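Local coordinates for protein aerobactin synthase IucA (Klebsiella pneumoniae subsp. pneumoniae, PDB 5JM8) that probably catalyses an ATP-dependent ligation in the assembly of the citrate-based siderophore aerobactin, as an NIS synthetase, at residues L136-V147 / Q358-Q369. Numbering follows the deposited sequence.
Sequences LNFGEAEQALLV and QSQTNVLVSLTQ. With ATP (adenosine-5'-triphosphate), chain I.
Q369 reaches across to the chain at A144–V147 and grips it with both ends of its carboxamide, on the tightly packed side of a contact that lines part of the ATP pocket of this NIS synthetase. Helix 138-142, opened by a capping box between N137 and E140, runs at 21° to strand 360-363, an edge strand of a mixed four-stranded sheet. CG of Q369 stands anti to the backbone N and the chain continues extended, which carries the amide to the opposite backbone. There OE1 accepts from L146 N on a lone pair in the carbonyl plane, and from V147 N (2.6 Å) nearly along the C=O axis. On the other end, NE2 donates to A144 O (2.9 Å), which lies in the amide plane; three bonds therefore fix the rotation of the group. W128 shares A144 O. Next along, S366 OG donates to A141 O at a short 2.5 Å, while A144 N reaches that oxygen from the opposite face of its plane.

Nearby, L145 CD2 touches V365 CG1 at 4.0 Å, and both leucine and valine meet the adenine: L145 CD2 lies 3.5 Å from ATP C8. E142 crosses V363 at about a right angle, its carboxylate held by T263 and a salt bridge to R446.

Toward Q358 the fit is looser. The N137 and Q358 amides lie side by side, planes 74° apart, with N137 ND2 3.7 Å from Q358 OE1, and Q358 is solvent-exposed. A water bridges F138 N and S359 O here. Between the two regimes, N362 CB packs on A141 CB, and N362 ND2 donates to L136 O at 2.9 Å, almost straight (178°) yet from above the carbonyl plane.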
# COMPACT_ATOMS: atom_id res chain seq x y z
N LEU A 136 9.16 13.62 2.36
CA LEU A 136 9.18 12.93 3.64
C LEU A 136 7.79 12.76 4.24
O LEU A 136 6.93 13.62 4.06
CB LEU A 136 10.07 13.68 4.63
CG LEU A 136 11.54 13.82 4.26
CD1 LEU A 136 12.26 14.59 5.35
CD2 LEU A 136 12.18 12.46 4.06
N ASN A 137 7.60 11.66 4.96
CA ASN A 137 6.39 11.50 5.75
C ASN A 137 6.65 12.07 7.14
O ASN A 137 7.78 12.43 7.46
CB ASN A 137 5.94 10.03 5.81
CG ASN A 137 6.89 9.13 6.61
OD1 ASN A 137 7.52 9.54 7.58
ND2 ASN A 137 6.97 7.87 6.20
N PHE A 138 5.60 12.13 7.96
CA PHE A 138 5.69 12.74 9.27
C PHE A 138 6.78 12.13 10.14
O PHE A 138 7.57 12.85 10.75
CB PHE A 138 4.34 12.62 9.98
CG PHE A 138 4.35 13.12 11.39
CD1 PHE A 138 4.25 14.48 11.65
CD2 PHE A 138 4.44 12.25 12.45
CE1 PHE A 138 4.25 14.95 12.94
CE2 PHE A 138 4.44 12.71 13.75
CZ PHE A 138 4.34 14.06 13.99
N GLY A 139 6.84 10.80 10.18
CA GLY A 139 7.81 10.10 11.00
C GLY A 139 9.25 10.34 10.56
O GLY A 139 10.14 10.50 11.39
N GLU A 140 9.47 10.35 9.25
CA GLU A 140 10.80 10.59 8.70
C GLU A 140 11.33 11.96 9.10
O GLU A 140 12.48 12.10 9.52
CB GLU A 140 10.79 10.46 7.18
CG GLU A 140 10.62 9.03 6.68
CD GLU A 140 10.50 8.94 5.17
OE1 GLU A 140 9.83 9.80 4.57
OE2 GLU A 140 11.09 8.00 4.58
N ALA A 141 10.49 12.98 8.96
CA ALA A 141 10.88 14.35 9.28
C ALA A 141 11.17 14.50 10.77
O ALA A 141 12.09 15.22 11.15
CB ALA A 141 9.80 15.33 8.85
N GLU A 142 10.39 13.82 11.60
CA GLU A 142 10.52 13.96 13.05
C GLU A 142 11.82 13.39 13.58
O GLU A 142 12.23 13.70 14.70
CB GLU A 142 9.35 13.28 13.75
CG GLU A 142 8.03 14.01 13.64
CD GLU A 142 8.06 15.40 14.25
OE1 GLU A 142 8.81 15.61 15.22
OE2 GLU A 142 7.35 16.29 13.74
N GLN A 143 12.47 12.54 12.79
CA GLN A 143 13.71 11.89 13.20
C GLN A 143 14.89 12.31 12.33
O GLN A 143 15.98 11.74 12.44
CB GLN A 143 13.56 10.37 13.17
CG GLN A 143 12.56 9.84 14.19
CD GLN A 143 12.48 8.33 14.19
OE1 GLN A 143 12.64 7.69 13.15
NE2 GLN A 143 12.22 7.75 15.35
N ALA A 144 14.68 13.32 11.49
CA ALA A 144 15.71 13.76 10.55
C ALA A 144 16.51 14.94 11.08
O ALA A 144 17.44 15.41 10.42
CB ALA A 144 15.08 14.11 9.21
N LEU A 145 16.16 15.41 12.28
CA LEU A 145 16.90 16.51 12.90
C LEU A 145 18.09 15.99 13.70
O LEU A 145 17.92 15.38 14.76
CB LEU A 145 15.97 17.33 13.80
CG LEU A 145 16.59 18.55 14.49
CD1 LEU A 145 16.97 19.61 13.47
CD2 LEU A 145 15.65 19.13 15.53
N LEU A 146 19.29 16.23 13.19
CA LEU A 146 20.52 15.78 13.83
C LEU A 146 21.31 16.93 14.43
O LEU A 146 22.16 16.72 15.29
CB LEU A 146 21.40 15.03 12.82
CG LEU A 146 20.82 13.76 12.20
CD1 LEU A 146 21.89 13.09 11.34
CD2 LEU A 146 20.29 12.79 13.26
N VAL A 147 21.03 18.15 13.98
CA VAL A 147 21.72 19.33 14.49
C VAL A 147 21.05 19.84 15.76
O VAL A 147 21.72 20.31 16.68
CB VAL A 147 21.76 20.47 13.45
CG1 VAL A 147 22.37 21.73 14.05
CG2 VAL A 147 22.53 20.04 12.22
N GLN A 358 1.23 8.77 5.19
CA GLN A 358 2.21 9.04 4.14
C GLN A 358 2.07 10.44 3.54
O GLN A 358 2.67 10.74 2.50
CB GLN A 358 2.09 7.99 3.03
CG GLN A 358 2.44 6.59 3.49
CD GLN A 358 3.90 6.47 3.90
OE1 GLN A 358 4.78 7.10 3.31
NE2 GLN A 358 4.16 5.68 4.93
N SER A 359 1.30 11.30 4.18
CA SER A 359 1.16 12.68 3.72
C SER A 359 2.49 13.40 3.89
O SER A 359 3.30 13.01 4.73
CB SER A 359 0.07 13.42 4.48
OG SER A 359 0.41 13.58 5.84
N GLN A 360 2.70 14.44 3.09
CA GLN A 360 3.91 15.25 3.21
C GLN A 360 3.71 16.33 4.27
O GLN A 360 3.79 17.53 3.99
CB GLN A 360 4.28 15.87 1.87
CG GLN A 360 5.68 16.45 1.83
CD GLN A 360 5.99 17.13 0.51
OE1 GLN A 360 5.09 17.40 -0.30
NE2 GLN A 360 7.26 17.43 0.28
N THR A 361 3.43 15.89 5.49
CA THR A 361 3.36 16.77 6.64
C THR A 361 4.67 16.65 7.40
O THR A 361 4.96 15.60 7.97
CB THR A 361 2.17 16.42 7.55
OG1 THR A 361 0.97 16.41 6.77
CG2 THR A 361 2.03 17.43 8.69
N ASN A 362 5.47 17.71 7.38
CA ASN A 362 6.79 17.71 8.02
C ASN A 362 6.93 18.81 9.06
O ASN A 362 6.44 19.93 8.87
CB ASN A 362 7.90 17.86 6.98
CG ASN A 362 7.81 16.86 5.85
OD1 ASN A 362 8.26 17.13 4.73
ND2 ASN A 362 7.23 15.69 6.12
N VAL A 363 7.63 18.51 10.15
CA VAL A 363 7.98 19.54 11.11
C VAL A 363 9.01 20.47 10.46
O VAL A 363 9.96 20.02 9.83
CB VAL A 363 8.53 18.95 12.42
CG1 VAL A 363 9.84 18.21 12.17
CG2 VAL A 363 8.70 20.04 13.47
N LEU A 364 8.79 21.77 10.61
CA LEU A 364 9.56 22.77 9.89
C LEU A 364 11.06 22.71 10.20
O LEU A 364 11.90 22.91 9.32
CB LEU A 364 9.02 24.17 10.20
CG LEU A 364 9.70 25.37 9.54
CD1 LEU A 364 9.59 25.30 8.03
CD2 LEU A 364 9.10 26.68 10.06
N VAL A 365 11.38 22.42 11.46
CA VAL A 365 12.76 22.50 11.94
C VAL A 365 13.69 21.52 11.22
O VAL A 365 14.89 21.77 11.09
CB VAL A 365 12.83 22.23 13.46
CG1 VAL A 365 12.41 20.81 13.79
CG2 VAL A 365 14.23 22.51 13.99
N SER A 366 13.14 20.41 10.76
CA SER A 366 13.93 19.40 10.07
C SER A 366 14.25 19.85 8.64
O SER A 366 15.26 19.45 8.06
CB SER A 366 13.20 18.06 10.05
OG SER A 366 12.94 17.61 11.37
N LEU A 367 13.38 20.69 8.08
CA LEU A 367 13.53 21.13 6.70
C LEU A 367 14.58 22.23 6.60
O LEU A 367 15.44 22.20 5.73
CB LEU A 367 12.19 21.63 6.15
CG LEU A 367 11.05 20.62 6.12
CD1 LEU A 367 9.74 21.31 5.78
CD2 LEU A 367 11.34 19.50 5.14
N THR A 368 14.49 23.19 7.51
CA THR A 368 15.40 24.33 7.52
C THR A 368 16.82 23.93 7.92
O THR A 368 17.78 24.56 7.49
CB THR A 368 14.92 25.40 8.49
OG1 THR A 368 14.92 24.86 9.81
CG2 THR A 368 13.53 25.87 8.13
N GLN A 369 16.92 22.90 8.75
CA GLN A 369 18.20 22.43 9.29
C GLN A 369 19.29 22.35 8.22
O GLN A 369 19.09 21.76 7.15
CB GLN A 369 18.04 21.05 9.94
CG GLN A 369 19.36 20.29 10.20
CD GLN A 369 19.14 18.87 10.71
OE1 GLN A 369 19.75 18.46 11.70
NE2 GLN A 369 18.29 18.12 10.03
PG ATP I . 6.14 18.48 22.00
O1G ATP I . 6.16 16.98 21.85
O2G ATP I . 6.10 19.22 20.68
O3G ATP I . 5.12 18.99 22.99
PB ATP I . 7.95 19.85 23.81
O1B ATP I . 9.14 19.28 24.54
O2B ATP I . 6.70 20.21 24.58
O3B ATP I . 7.60 18.86 22.58
PA ATP I . 9.30 22.37 23.57
O1A ATP I . 9.05 22.45 25.05
O2A ATP I . 9.02 23.57 22.70
O3A ATP I . 8.44 21.14 22.97
O5' ATP I . 10.81 21.91 23.28
C5' ATP I . 11.22 21.76 21.93
C4' ATP I . 12.28 20.68 21.77
O4' ATP I . 12.67 20.64 20.39
C3' ATP I . 13.53 20.95 22.59
O3' ATP I . 13.88 19.77 23.33
C2' ATP I . 14.61 21.30 21.58
O2' ATP I . 15.85 20.66 21.89
C1' ATP I . 14.08 20.79 20.25
N9 ATP I . 14.36 21.74 19.15
C8 ATP I . 15.08 21.43 18.06
N7 ATP I . 15.17 22.50 17.22
C5 ATP I . 14.49 23.51 17.80
C6 ATP I . 14.20 24.92 17.44
N6 ATP I . 14.66 25.43 16.28
N1 ATP I . 13.46 25.64 18.31
C2 ATP I . 13.00 25.12 19.47
N3 ATP I . 13.23 23.85 19.84
C4 ATP I . 13.96 23.01 19.07
O HOH W 1 9.38 16.58 2.38
O HOH W 2 7.43 16.00 11.03
O HOH W 3 3.15 12.14 7.14